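Local coordinates for protein neuraminidase (Influenza A virus, PDB 4K3Y) that is the neuraminidase-like surface protein of a bat influenza A virus, a beta-propeller related to sialidases but probably without their classical sialic acid-cleaving activity, at residues C[202-210]-C[219-227]; C[237-248]-C[276-285]. One frame throughout, in Å; residues are numbered along the deposited sequence.

Contact 1: C[202-210]-C[219-227]; sequences TSGKVKCTG and RPFLEFDQS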
ATOM      1  N   THR C 202      -9.155  -4.997 -33.045  1.00 67.28           N
ATOM      2  CA  THR C 202      -8.940  -6.326 -33.594  1.00 82.34           C
ATOM      3  C   THR C 202      -8.681  -6.236 -35.090  1.00 79.59           C
ATOM      4  O   THR C 202      -9.140  -5.289 -35.735  1.00 80.12           O
ATOM      5  CB  THR C 202     -10.127  -7.259 -33.305  1.00 87.72           C
ATOM      6  OG1 THR C 202      -9.779  -8.607 -33.653  1.00 93.49           O
ATOM      7  CG2 THR C 202     -11.362  -6.811 -34.080  1.00 81.37           C
ATOM      8  N   SER C 203      -7.929  -7.205 -35.621  1.00 81.97           N
ATOM      9  CA  SER C 203      -7.698  -7.346 -37.066  1.00 82.20           C
ATOM     10  C   SER C 203      -7.110  -6.096 -37.717  1.00 81.12           C
ATOM     11  O   SER C 203      -7.465  -5.753 -38.850  1.00 77.74           O
ATOM     12  CB  SER C 203      -8.996  -7.737 -37.791  1.00 88.47           C
ATOM     13  OG  SER C 203      -9.390  -9.066 -37.489  1.00 95.59           O
ATOM     14  N   GLY C 204      -6.231  -5.406 -36.995  1.00 74.84           N
ATOM     15  CA  GLY C 204      -5.580  -4.230 -37.540  1.00 81.18           C
ATOM     16  C   GLY C 204      -6.373  -2.932 -37.498  1.00 89.58           C
ATOM     17  O   GLY C 204      -5.849  -1.874 -37.861  1.00 90.71           O
ATOM     18  N   LYS C 205      -7.627  -2.989 -37.066  1.00 86.38           N
ATOM     19  CA  LYS C 205      -8.419  -1.766 -36.947  1.00 83.00           C
ATOM     20  C   LYS C 205      -8.829  -1.457 -35.505  1.00 80.69           C
ATOM     21  O   LYS C 205      -9.121  -2.361 -34.712  1.00 77.92           O
ATOM     22  CB  LYS C 205      -9.662  -1.833 -37.845  1.00 79.83           C
ATOM     23  CG  LYS C 205      -9.350  -1.736 -39.327  1.00 92.99           C
ATOM     24  CD  LYS C 205     -10.439  -2.372 -40.182  1.00103.70           C
ATOM     25  CE  LYS C 205      -9.934  -2.641 -41.594  1.00114.02           C
ATOM     26  NZ  LYS C 205      -8.435  -2.604 -41.660  1.00123.60           N
ATOM     27  N   VAL C 206      -8.831  -0.173 -35.162  1.00 78.28           N
ATOM     28  CA  VAL C 206      -9.539   0.264 -33.970  1.00 73.41           C
ATOM     29  C   VAL C 206     -10.998   0.444 -34.354  1.00 69.26           C
ATOM     30  O   VAL C 206     -11.300   1.057 -35.378  1.00 60.76           O
ATOM     31  CB  VAL C 206      -9.021   1.592 -33.422  1.00 67.06           C
ATOM     32  CG1 VAL C 206      -9.847   2.008 -32.202  1.00 71.48           C
ATOM     33  CG2 VAL C 206      -7.564   1.473 -33.050  1.00 63.09           C
ATOM     34  N   LYS C 207     -11.900  -0.103 -33.545  1.00 67.92           N
ATOM     35  CA  LYS C 207     -13.324   0.027 -33.814  1.00 71.49           C
ATOM     36  C   LYS C 207     -14.054   0.727 -32.656  1.00 78.08           C
ATOM     37  O   LYS C 207     -13.893   0.345 -31.497  1.00 74.54           O
ATOM     38  CB  LYS C 207     -13.914  -1.347 -34.141  1.00 66.67           C
ATOM     39  CG  LYS C 207     -13.219  -2.043 -35.304  1.00 62.83           C
ATOM     40  CD  LYS C 207     -14.019  -3.260 -35.755  1.00 66.83           C
ATOM     41  CE  LYS C 207     -13.234  -4.182 -36.682  1.00 71.86           C
ATOM     42  NZ  LYS C 207     -13.717  -5.603 -36.553  1.00 80.53           N
ATOM     43  N   CYS C 208     -14.839   1.754 -32.975  1.00 69.81           N
ATOM     44  CA  CYS C 208     -15.483   2.558 -31.939  1.00 69.39           C
ATOM     45  C   CYS C 208     -16.993   2.662 -32.131  1.00 70.60           C
ATOM     46  O   CYS C 208     -17.485   2.687 -33.258  1.00 79.09           O
ATOM     47  CB  CYS C 208     -14.873   3.958 -31.909  1.00 58.82           C
ATOM     48  SG  CYS C 208     -13.143   3.943 -31.558  1.00 94.36           S
ATOM     49  N   THR C 209     -17.726   2.724 -31.025  1.00 67.78           N
ATOM     50  CA  THR C 209     -19.164   2.972 -31.077  1.00 51.40           C
ATOM     51  C   THR C 209     -19.428   4.305 -30.428  1.00 54.09           C
ATOM     52  O   THR C 209     -19.098   4.504 -29.266  1.00 62.31           O
ATOM     53  CB  THR C 209     -19.953   1.927 -30.313  1.00 52.01           C
ATOM     54  OG1 THR C 209     -19.720   0.637 -30.894  1.00 74.49           O
ATOM     55  CG2 THR C 209     -21.429   2.250 -30.386  1.00 64.19           C
ATOM     56  N   GLY C 210     -20.007   5.232 -31.178  1.00 52.71           N
ATOM     57  CA  GLY C 210     -20.295   6.544 -30.632  1.00 60.67           C
ATOM     58  C   GLY C 210     -21.744   6.691 -30.194  1.00 61.32           C
ATOM     59  O   GLY C 210     -22.542   5.751 -30.309  1.00 63.26           O
ATOM     60  N   ARG C 219     -26.740   3.815 -33.086  1.00 62.28           N
ATOM     61  CA  ARG C 219     -25.434   4.351 -32.704  1.00 59.00           C
ATOM     62  C   ARG C 219     -24.480   4.442 -33.894  1.00 69.61           C
ATOM     63  O   ARG C 219     -24.406   3.517 -34.699  1.00 74.10           O
ATOM     64  CB  ARG C 219     -24.822   3.533 -31.556  1.00 47.64           C
ATOM     65  CG  ARG C 219     -25.678   3.492 -30.280  1.00 42.61           C
ATOM     66  CD  ARG C 219     -24.997   2.704 -29.170  1.00 49.13           C
ATOM     67  NE  ARG C 219     -25.619   2.923 -27.865  1.00 53.56           N
ATOM     68  CZ  ARG C 219     -25.470   4.027 -27.135  1.00 53.67           C
ATOM     69  NH1 ARG C 219     -24.716   5.028 -27.572  1.00 47.95           N
ATOM     70  NH2 ARG C 219     -26.081   4.137 -25.964  1.00 66.73           N
ATOM     71  N   PRO C 220     -23.755   5.569 -34.019  1.00 76.36           N
ATOM     72  CA  PRO C 220     -22.766   5.682 -35.102  1.00 57.30           C
ATOM     73  C   PRO C 220     -21.538   4.810 -34.832  1.00 56.89           C
ATOM     74  O   PRO C 220     -21.221   4.534 -33.663  1.00 58.08           O
ATOM     75  CB  PRO C 220     -22.393   7.172 -35.079  1.00 56.57           C
ATOM     76  CG  PRO C 220     -22.673   7.617 -33.661  1.00 63.45           C
ATOM     77  CD  PRO C 220     -23.876   6.816 -33.234  1.00 75.20           C
ATOM     78  N   PHE C 221     -20.860   4.393 -35.901  1.00 55.71           N
ATOM     79  CA  PHE C 221     -19.722   3.482 -35.803  1.00 59.76           C
ATOM     80  C   PHE C 221     -18.490   3.968 -36.578  1.00 66.78           C
ATOM     81  O   PHE C 221     -18.613   4.548 -37.652  1.00 72.93           O
ATOM     82  CB  PHE C 221     -20.129   2.109 -36.320  1.00 67.05           C
ATOM     83  CG  PHE C 221     -19.293   0.991 -35.786  1.00 72.19           C
ATOM     84  CD1 PHE C 221     -19.552   0.464 -34.531  1.00 81.44           C
ATOM     85  CD2 PHE C 221     -18.255   0.455 -36.535  1.00 79.31           C
ATOM     86  CE1 PHE C 221     -18.790  -0.578 -34.021  1.00 84.11           C
ATOM     87  CE2 PHE C 221     -17.483  -0.591 -36.034  1.00 85.27           C
ATOM     88  CZ  PHE C 221     -17.753  -1.106 -34.773  1.00 85.46           C
ATOM     89  N   LEU C 222     -17.307   3.704 -36.032  1.00 58.26           N
ATOM     90  CA  LEU C 222     -16.053   4.102 -36.650  1.00 62.84           C
ATOM     91  C   LEU C 222     -15.083   2.923 -36.663  1.00 75.65           C
ATOM     92  O   LEU C 222     -15.077   2.095 -35.742  1.00 75.33           O
ATOM     93  CB  LEU C 222     -15.412   5.241 -35.845  1.00 74.54           C
ATOM     94  CG  LEU C 222     -14.701   6.422 -36.515  1.00 76.88           C
ATOM     95  CD1 LEU C 222     -13.662   7.010 -35.568  1.00 74.59           C
ATOM     96  CD2 LEU C 222     -14.077   6.072 -37.853  1.00 73.71           C
ATOM     97  N   GLU C 223     -14.273   2.841 -37.715  1.00 83.61           N
ATOM     98  CA  GLU C 223     -13.096   1.976 -37.719  1.00 76.31           C
ATOM     99  C   GLU C 223     -11.943   2.746 -38.365  1.00 72.29           C
ATOM    100  O   GLU C 223     -12.163   3.596 -39.233  1.00 71.43           O
ATOM    101  CB  GLU C 223     -13.369   0.638 -38.417  1.00 76.12           C
ATOM    102  CG  GLU C 223     -13.523   0.702 -39.933  1.00100.10           C
ATOM    103  CD  GLU C 223     -13.820  -0.663 -40.546  1.00114.48           C
ATOM    104  OE1 GLU C 223     -14.302  -1.556 -39.807  1.00116.12           O
ATOM    105  OE2 GLU C 223     -13.562  -0.836 -41.765  1.00112.57           O
ATOM    106  N   PHE C 224     -10.721   2.480 -37.917  1.00 64.40           N
ATOM    107  CA  PHE C 224      -9.553   3.153 -38.478  1.00 74.08           C
ATOM    108  C   PHE C 224      -8.255   2.405 -38.172  1.00 78.47           C
ATOM    109  O   PHE C 224      -8.164   1.680 -37.172  1.00 67.94           O
ATOM    110  CB  PHE C 224      -9.459   4.602 -37.976  1.00 65.85           C
ATOM    111  CG  PHE C 224      -9.286   4.724 -36.488  1.00 71.77           C
ATOM    112  CD1 PHE C 224     -10.389   4.788 -35.652  1.00 70.03           C
ATOM    113  CD2 PHE C 224      -8.009   4.781 -35.918  1.00 75.03           C
ATOM    114  CE1 PHE C 224     -10.223   4.907 -34.274  1.00 72.86           C
ATOM    115  CE2 PHE C 224      -7.835   4.898 -34.536  1.00 58.94           C
ATOM    116  CZ  PHE C 224      -8.935   4.967 -33.717  1.00 62.72           C
ATOM    117  N   ASP C 225      -7.260   2.576 -39.041  1.00 76.58           N
ATOM    118  CA  ASP C 225      -5.943   1.987 -38.815  1.00 74.62           C
ATOM    119  C   ASP C 225      -4.947   3.071 -38.426  1.00 74.44           C
ATOM    120  O   ASP C 225      -5.331   4.238 -38.270  1.00 74.06           O
ATOM    121  CB  ASP C 225      -5.460   1.171 -40.027  1.00 89.46           C
ATOM    122  CG  ASP C 225      -5.602   1.921 -41.347  1.00 93.97           C
ATOM    123  OD1 ASP C 225      -5.248   3.119 -41.402  1.00 92.02           O
ATOM    124  OD2 ASP C 225      -6.065   1.301 -42.332  1.00 94.59           O
ATOM    125  N   GLN C 226      -3.678   2.683 -38.268  1.00 73.86           N
ATOM    126  CA  GLN C 226      -2.651   3.593 -37.759  1.00 80.92           C
ATOM    127  C   GLN C 226      -2.320   4.728 -38.724  1.00 85.95           C
ATOM    128  O   GLN C 226      -1.771   5.755 -38.313  1.00 87.22           O
ATOM    129  CB  GLN C 226      -1.383   2.831 -37.366  1.00 91.23           C
ATOM    130  CG  GLN C 226      -0.830   1.901 -38.431  1.00101.32           C
ATOM    131  CD  GLN C 226       0.306   1.046 -37.904  1.00114.32           C
ATOM    132  OE1 GLN C 226       0.963   1.399 -36.923  1.00118.70           O
ATOM    133  NE2 GLN C 226       0.538  -0.089 -38.548  1.00112.19           N
ATOM    134  N   SER C 227      -2.664   4.545 -39.997  1.00 84.30           N
ATOM    135  CA  SER C 227      -2.437   5.571 -41.011  1.00 91.35           C
ATOM    136  C   SER C 227      -3.583   6.587 -41.063  1.00 99.29           C
ATOM    137  O   SER C 227      -3.657   7.401 -41.981  1.00115.08           O
ATOM    138  CB  SER C 227      -2.210   4.923 -42.385  1.00 94.53           C
ATOM    139  OG  SER C 227      -3.120   3.863 -42.626  1.00106.28           O
TER

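Contact 2: C[237-248]-C[276-285]; sequences LGFLGDTPRGID and IGRIINPGSK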
ATOM      1  N   LEU C 237     -29.401  -2.406 -38.351  1.00 71.98           N
ATOM      2  CA  LEU C 237     -30.243  -3.206 -37.464  1.00 65.44           C
ATOM      3  C   LEU C 237     -31.299  -2.402 -36.699  1.00 73.79           C
ATOM      4  O   LEU C 237     -30.998  -1.417 -36.017  1.00 82.02           O
ATOM      5  CB  LEU C 237     -29.368  -4.000 -36.491  1.00 71.97           C
ATOM      6  CG  LEU C 237     -29.087  -5.464 -36.846  1.00 76.26           C
ATOM      7  CD1 LEU C 237     -28.959  -5.663 -38.342  1.00 78.77           C
ATOM      8  CD2 LEU C 237     -27.825  -5.932 -36.156  1.00 72.19           C
ATOM      9  N   GLY C 238     -32.542  -2.853 -36.818  1.00 82.35           N
ATOM     10  CA  GLY C 238     -33.674  -2.196 -36.200  1.00 75.20           C
ATOM     11  C   GLY C 238     -33.740  -2.380 -34.697  1.00 77.38           C
ATOM     12  O   GLY C 238     -34.672  -1.878 -34.067  1.00 68.94           O
ATOM     13  N   PHE C 239     -32.767  -3.101 -34.129  1.00 79.66           N
ATOM     14  CA  PHE C 239     -32.600  -3.212 -32.667  1.00 77.17           C
ATOM     15  C   PHE C 239     -31.856  -1.975 -32.136  1.00 69.21           C
ATOM     16  O   PHE C 239     -30.622  -1.907 -32.154  1.00 61.94           O
ATOM     17  CB  PHE C 239     -31.831  -4.484 -32.317  1.00 72.30           C
ATOM     18  CG  PHE C 239     -31.817  -4.817 -30.842  1.00 68.74           C
ATOM     19  CD1 PHE C 239     -32.963  -5.283 -30.215  1.00 57.83           C
ATOM     20  CD2 PHE C 239     -30.641  -4.711 -30.092  1.00 64.48           C
ATOM     21  CE1 PHE C 239     -32.956  -5.619 -28.861  1.00 60.61           C
ATOM     22  CE2 PHE C 239     -30.630  -5.039 -28.735  1.00 61.16           C
ATOM     23  CZ  PHE C 239     -31.787  -5.492 -28.118  1.00 61.69           C
ATOM     24  N   LEU C 240     -32.623  -1.004 -31.660  1.00 58.48           N
ATOM     25  CA  LEU C 240     -32.103   0.333 -31.420  1.00 59.98           C
ATOM     26  C   LEU C 240     -31.222   0.434 -30.186  1.00 58.51           C
ATOM     27  O   LEU C 240     -31.684   0.213 -29.060  1.00 62.81           O
ATOM     28  CB  LEU C 240     -33.264   1.325 -31.322  1.00 63.41           C
ATOM     29  CG  LEU C 240     -34.116   1.411 -32.585  1.00 69.72           C
ATOM     30  CD1 LEU C 240     -35.115   2.554 -32.482  1.00 68.99           C
ATOM     31  CD2 LEU C 240     -33.226   1.571 -33.808  1.00 73.95           C
ATOM     32  N   GLY C 241     -29.968   0.822 -30.411  1.00 54.65           N
ATOM     33  CA  GLY C 241     -28.961   0.862 -29.368  1.00 52.09           C
ATOM     34  C   GLY C 241     -29.006   2.006 -28.363  1.00 61.33           C
ATOM     35  O   GLY C 241     -28.641   1.814 -27.188  1.00 55.10           O
ATOM     36  N   ASP C 242     -29.428   3.196 -28.793  1.00 52.84           N
ATOM     37  CA  ASP C 242     -29.373   4.353 -27.896  1.00 51.65           C
ATOM     38  C   ASP C 242     -30.500   4.375 -26.869  1.00 54.87           C
ATOM     39  O   ASP C 242     -31.481   3.618 -26.952  1.00 56.06           O
ATOM     40  CB  ASP C 242     -29.369   5.681 -28.672  1.00 58.16           C
ATOM     41  CG  ASP C 242     -28.443   6.705 -28.059  1.00 70.54           C
ATOM     42  OD1 ASP C 242     -28.371   6.724 -26.805  1.00 71.43           O
ATOM     43  OD2 ASP C 242     -27.777   7.450 -28.831  1.00 80.85           O
ATOM     44  N   THR C 243     -30.329   5.256 -25.894  1.00 50.57           N
ATOM     45  CA  THR C 243     -31.367   5.598 -24.939  1.00 48.67           C
ATOM     46  C   THR C 243     -31.214   7.098 -24.714  1.00 60.60           C
ATOM     47  O   THR C 243     -30.177   7.541 -24.217  1.00 64.26           O
ATOM     48  CB  THR C 243     -31.183   4.855 -23.599  1.00 51.85           C
ATOM     49  OG1 THR C 243     -31.362   3.442 -23.795  1.00 58.62           O
ATOM     50  CG2 THR C 243     -32.194   5.362 -22.558  1.00 48.27           C
ATOM     51  N   PRO C 244     -32.256   7.886 -25.038  1.00 67.54           N
ATOM     52  CA  PRO C 244     -33.606   7.462 -25.434  1.00 66.93           C
ATOM     53  C   PRO C 244     -33.723   6.887 -26.835  1.00 58.84           C
ATOM     54  O   PRO C 244     -32.745   6.899 -27.607  1.00 54.34           O
ATOM     55  CB  PRO C 244     -34.401   8.760 -25.382  1.00 41.17           C
ATOM     56  CG  PRO C 244     -33.410   9.816 -25.656  1.00 51.50           C
ATOM     57  CD  PRO C 244     -32.134   9.357 -25.020  1.00 65.23           C
ATOM     58  N   ARG C 245     -34.934   6.409 -27.140  1.00 54.47           N
ATOM     59  CA  ARG C 245     -35.242   5.741 -28.401  1.00 52.38           C
ATOM     60  C   ARG C 245     -36.735   5.413 -28.473  1.00 61.61           C
ATOM     61  O   ARG C 245     -37.434   5.413 -27.459  1.00 67.50           O
ATOM     62  CB  ARG C 245     -34.405   4.453 -28.538  1.00 49.90           C
ATOM     63  CG  ARG C 245     -34.759   3.355 -27.533  1.00 49.68           C
ATOM     64  CD  ARG C 245     -34.045   2.048 -27.871  1.00 61.68           C
ATOM     65  NE  ARG C 245     -34.570   0.920 -27.097  1.00 63.48           N
ATOM     66  CZ  ARG C 245     -34.108   0.549 -25.911  1.00 64.16           C
ATOM     67  NH1 ARG C 245     -33.096   1.204 -25.355  1.00 70.55           N
ATOM     68  NH2 ARG C 245     -34.656  -0.475 -25.284  1.00 68.93           N
ATOM     69  N   GLY C 246     -37.224   5.126 -29.669  1.00 62.29           N
ATOM     70  CA  GLY C 246     -38.593   4.674 -29.808  1.00 62.52           C
ATOM     71  C   GLY C 246     -38.690   3.165 -29.983  1.00 74.96           C
ATOM     72  O   GLY C 246     -37.806   2.428 -29.534  1.00 72.64           O
ATOM     73  N   ILE C 247     -39.761   2.707 -30.634  1.00 69.37           N
ATOM     74  CA  ILE C 247     -39.975   1.280 -30.896  1.00 74.06           C
ATOM     75  C   ILE C 247     -38.887   0.711 -31.814  1.00 71.69           C
ATOM     76  O   ILE C 247     -38.339   1.435 -32.654  1.00 65.68           O
ATOM     77  CB  ILE C 247     -41.376   1.041 -31.534  1.00 95.69           C
ATOM     78  CG1 ILE C 247     -42.455   1.714 -30.693  1.00 96.62           C
ATOM     79  CG2 ILE C 247     -41.694  -0.449 -31.678  1.00101.31           C
ATOM     80  CD1 ILE C 247     -43.853   1.205 -30.973  1.00109.31           C
ATOM     81  N   ASP C 248     -38.558  -0.571 -31.648  1.00 72.30           N
ATOM     82  CA  ASP C 248     -37.663  -1.240 -32.592  1.00 65.92           C
ATOM     83  C   ASP C 248     -38.253  -1.190 -34.014  1.00 75.08           C
ATOM     84  O   ASP C 248     -39.472  -1.232 -34.188  1.00 71.17           O
ATOM     85  CB  ASP C 248     -37.389  -2.677 -32.149  1.00 68.95           C
ATOM     86  CG  ASP C 248     -36.359  -2.758 -31.017  1.00 83.13           C
ATOM     87  OD1 ASP C 248     -35.611  -1.764 -30.820  1.00 82.87           O
ATOM     88  OD2 ASP C 248     -36.294  -3.821 -30.339  1.00 67.08           O
ATOM     89  N   ILE C 276     -25.245  -5.967 -29.653  1.00 58.05           N
ATOM     90  CA  ILE C 276     -25.710  -4.651 -29.260  1.00 49.46           C
ATOM     91  C   ILE C 276     -26.113  -4.708 -27.802  1.00 62.27           C
ATOM     92  O   ILE C 276     -26.985  -5.502 -27.428  1.00 60.40           O
ATOM     93  CB  ILE C 276     -26.923  -4.223 -30.053  1.00 49.91           C
ATOM     94  CG1 ILE C 276     -26.588  -4.193 -31.542  1.00 54.25           C
ATOM     95  CG2 ILE C 276     -27.389  -2.855 -29.571  1.00 43.21           C
ATOM     96  CD1 ILE C 276     -27.780  -3.972 -32.395  1.00 54.27           C
ATOM     97  N   GLY C 277     -25.468  -3.886 -26.977  1.00 58.57           N
ATOM     98  CA  GLY C 277     -25.872  -3.755 -25.594  1.00 48.60           C
ATOM     99  C   GLY C 277     -26.712  -2.512 -25.421  1.00 54.18           C
ATOM    100  O   GLY C 277     -26.341  -1.431 -25.885  1.00 68.01           O
ATOM    101  N   ARG C 278     -27.845  -2.649 -24.745  1.00 51.61           N
ATOM    102  CA  ARG C 278     -28.651  -1.477 -24.450  1.00 49.85           C
ATOM    103  C   ARG C 278     -29.422  -1.597 -23.153  1.00 56.87           C
ATOM    104  O   ARG C 278     -29.491  -2.666 -22.534  1.00 62.04           O
ATOM    105  CB  ARG C 278     -29.626  -1.193 -25.588  1.00 50.80           C
ATOM    106  CG  ARG C 278     -30.892  -2.002 -25.485  1.00 50.47           C
ATOM    107  CD  ARG C 278     -31.582  -2.077 -26.821  1.00 57.33           C
ATOM    108  NE  ARG C 278     -32.847  -2.777 -26.686  1.00 70.41           N
ATOM    109  CZ  ARG C 278     -33.782  -2.816 -27.622  1.00 57.27           C
ATOM    110  NH1 ARG C 278     -33.590  -2.197 -28.776  1.00 52.59           N
ATOM    111  NH2 ARG C 278     -34.901  -3.490 -27.396  1.00 59.70           N
ATOM    112  N   ILE C 279     -29.983  -0.460 -22.760  1.00 49.85           N
ATOM    113  CA  ILE C 279     -30.855  -0.340 -21.610  1.00 54.68           C
ATOM    114  C   ILE C 279     -32.251  -0.841 -21.996  1.00 60.21           C
ATOM    115  O   ILE C 279     -32.776  -0.484 -23.053  1.00 59.34           O
ATOM    116  CB  ILE C 279     -30.903   1.124 -21.184  1.00 53.50           C
ATOM    117  CG1 ILE C 279     -29.477   1.571 -20.843  1.00 50.76           C
ATOM    118  CG2 ILE C 279     -31.884   1.328 -20.036  1.00 63.99           C
ATOM    119  CD1 ILE C 279     -29.361   2.892 -20.087  1.00 47.36           C
ATOM    120  N   ILE C 280     -32.849  -1.673 -21.146  1.00 58.54           N
ATOM    121  CA  ILE C 280     -34.056  -2.392 -21.535  1.00 50.27           C
ATOM    122  C   ILE C 280     -35.293  -1.487 -21.602  1.00 54.02           C
ATOM    123  O   ILE C 280     -35.989  -1.462 -22.616  1.00 42.93           O
ATOM    124  CB  ILE C 280     -34.293  -3.615 -20.636  1.00 62.25           C
ATOM    125  CG1 ILE C 280     -33.049  -4.513 -20.657  1.00 51.64           C
ATOM    126  CG2 ILE C 280     -35.557  -4.393 -21.084  1.00 36.50           C
ATOM    127  CD1 ILE C 280     -33.134  -5.696 -19.724  1.00 48.85           C
ATOM    128  N   ASN C 281     -35.566  -0.747 -20.532  1.00 58.02           N
ATOM    129  CA  ASN C 281     -36.650   0.221 -20.555  1.00 59.32           C
ATOM    130  C   ASN C 281     -36.070   1.610 -20.722  1.00 59.32           C
ATOM    131  O   ASN C 281     -35.503   2.146 -19.786  1.00 60.76           O
ATOM    132  CB  ASN C 281     -37.486   0.155 -19.266  1.00 84.97           C
ATOM    133  CG  ASN C 281     -37.921  -1.265 -18.908  1.00103.72           C
ATOM    134  OD1 ASN C 281     -37.241  -2.246 -19.223  1.00 95.62           O
ATOM    135  ND2 ASN C 281     -39.059  -1.374 -18.230  1.00109.14           N
ATOM    136  N   PRO C 282     -36.214   2.215 -21.912  1.00 58.52           N
ATOM    137  CA  PRO C 282     -35.578   3.535 -22.030  1.00 62.32           C
ATOM    138  C   PRO C 282     -36.248   4.615 -21.146  1.00 58.20           C
ATOM    139  O   PRO C 282     -35.672   5.702 -20.952  1.00 65.33           O
ATOM    140  CB  PRO C 282     -35.737   3.876 -23.524  1.00 63.28           C
ATOM    141  CG  PRO C 282     -36.273   2.622 -24.180  1.00 56.14           C
ATOM    142  CD  PRO C 282     -36.999   1.873 -23.110  1.00 51.85           C
ATOM    143  N   GLY C 283     -37.437   4.315 -20.609  1.00 44.89           N
ATOM    144  CA  GLY C 283     -38.180   5.268 -19.792  1.00 49.84           C
ATOM    145  C   GLY C 283     -37.600   5.422 -18.397  1.00 67.67           C
ATOM    146  O   GLY C 283     -36.932   6.407 -18.094  1.00 77.72           O
ATOM    147  N   SER C 284     -37.893   4.458 -17.529  1.00 70.44           N
ATOM    148  CA  SER C 284     -37.179   4.309 -16.270  1.00 65.20           C
ATOM    149  C   SER C 284     -35.962   3.601 -16.766  1.00 80.31           C
ATOM    150  O   SER C 284     -36.116   2.577 -17.434  1.00110.74           O
ATOM    151  CB  SER C 284     -37.933   3.347 -15.371  1.00 64.33           C
ATOM    152  OG  SER C 284     -37.975   2.043 -15.954  1.00 60.54           O
ATOM    153  N   LYS C 285     -34.763   4.093 -16.487  1.00 59.95           N
ATOM    154  CA  LYS C 285     -33.593   3.482 -17.142  1.00 62.07           C
ATOM    155  C   LYS C 285     -33.185   2.130 -16.519  1.00 58.82           C
ATOM    156  O   LYS C 285     -32.078   1.975 -15.992  1.00 60.61           O
ATOM    157  CB  LYS C 285     -32.423   4.468 -17.213  1.00 57.74           C
ATOM    158  CG  LYS C 285     -32.626   5.585 -18.242  1.00 68.99           C
ATOM    159  CD  LYS C 285     -31.522   6.650 -18.159  1.00 87.66           C
ATOM    160  CE  LYS C 285     -31.852   7.857 -19.034  1.00103.89           C
ATOM    161  NZ  LYS C 285     -32.031   9.101 -18.226  1.00109.26           N
TER
HETATM  162  O   HOH W   1     -29.384   1.962 -24.601  1.00 55.98           O

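Contact 1: C[202-210]-C[219-227]
The outer, CZ end of the Phe224 ring lies over Val206 CB, which is offset toward the rim and 3.7 Å from the ring centroid in a CH-pi contact. With its CG wedged between backbone N and carbonyl carbon (chi1 62°), Phe224 is folded back across the strand pair, and the Val206 methyls straddle the tip of the ring, CG1 at CZ and CE1, CG2 at CE2 and CZ. On the same face of the sheet Cys208 fills the next dip: its SG comes to the ring edge, 4.1 Å from Phe224 CE1, while its CB meets Leu222 CB. The sulfur is tied to Cys199 on the adjoining strand, and Ile159 of strand 155-162 packs on Cys208 and Leu222.

On the other face Phe221 spreads its ring over the backbone, with Cys208 O above one face, 3.3 Å from Phe221 CD1. Lys207 CB and Thr209 OG1 approach obliquely; the hydroxyl is hydrogen-bonded to Met268 N and merely packs here. Thr209 CG2 fits against Arg219 CD at 3.8 Å. Glu223 runs beside Lys207, and its CD touches Lys205 CD.

At the Gly210 end, Pro220 CD rests 3.4 Å from Gly210 O. Two reciprocal amide pairs, Val206 with Phe224 and Cys208 with Leu222, precede a single bond from Gly210 N to Pro220 O. This antiparallel beta hairpin supplies the two central strands of a four-stranded propeller blade.

Contact 2: C[237-248]-C[276-285]
Ile279 O is gripped by both end nitrogens of Arg245, NH1 and NH2, each at 2.9 Å. The donors lie in the carbonyl plane and the oxygen almost in the guanidinium plane, which fixes how that group is rotated. Held this way, Arg245 becomes one of the two inner layers of a pile: Pro282 CG sits over the centre of one face, and Arg278 stacks on the other, its guanidinium centre 3.8 Å away with the planes at 18°. Arg278 CG is set between its backbone N and carbonyl carbon (chi1 84°), and the chain then extends to NE, carrying the guanidinium in between Arg245 and Phe239, whose ring covers its far face in a cation-pi stack.

Acids partner Arg278, which probably makes the second guanidinium tolerable so close by. Asp248 takes it end-on, OD1 from NH1 at 2.9 Å and OD2 from NH2 at 3.3 Å, and Glu289 forms a salt bridge with NE. Asp248 OD1 also accepts Leu240 N.

A water joins Gly241 O, Thr243 OG1 and Ile279 N. The whole is a cation-pi stack continued by a guanidinium-guanidinium stack, joining the loop between two propeller blades to the following blade.

How the contacts relate
Contact 1 builds the middle of one propeller blade; contact 2 fastens the loop leaving that blade to the next one. Their centres are 22 Å apart, yet they meet through Arg219, at the start of segment 219-227. Its NE lies 3.3 Å from Gly241 O in a weak hydrogen bond, and its NH2 is 3.6 Å from Asp242 OD1, a long, weak ion pair. Ile264 joins both, its O bonded to Arg219 NH2 and its N to Asp242 OD1. A calcium ion lies near both contacts: the side chains of Arg219 and Arg245 are each about 7 Å from it, and Asn212, Asp216 and Gly262 form its site. Asn212 and Asp216 lie in the loop that connects the two strands of contact 1.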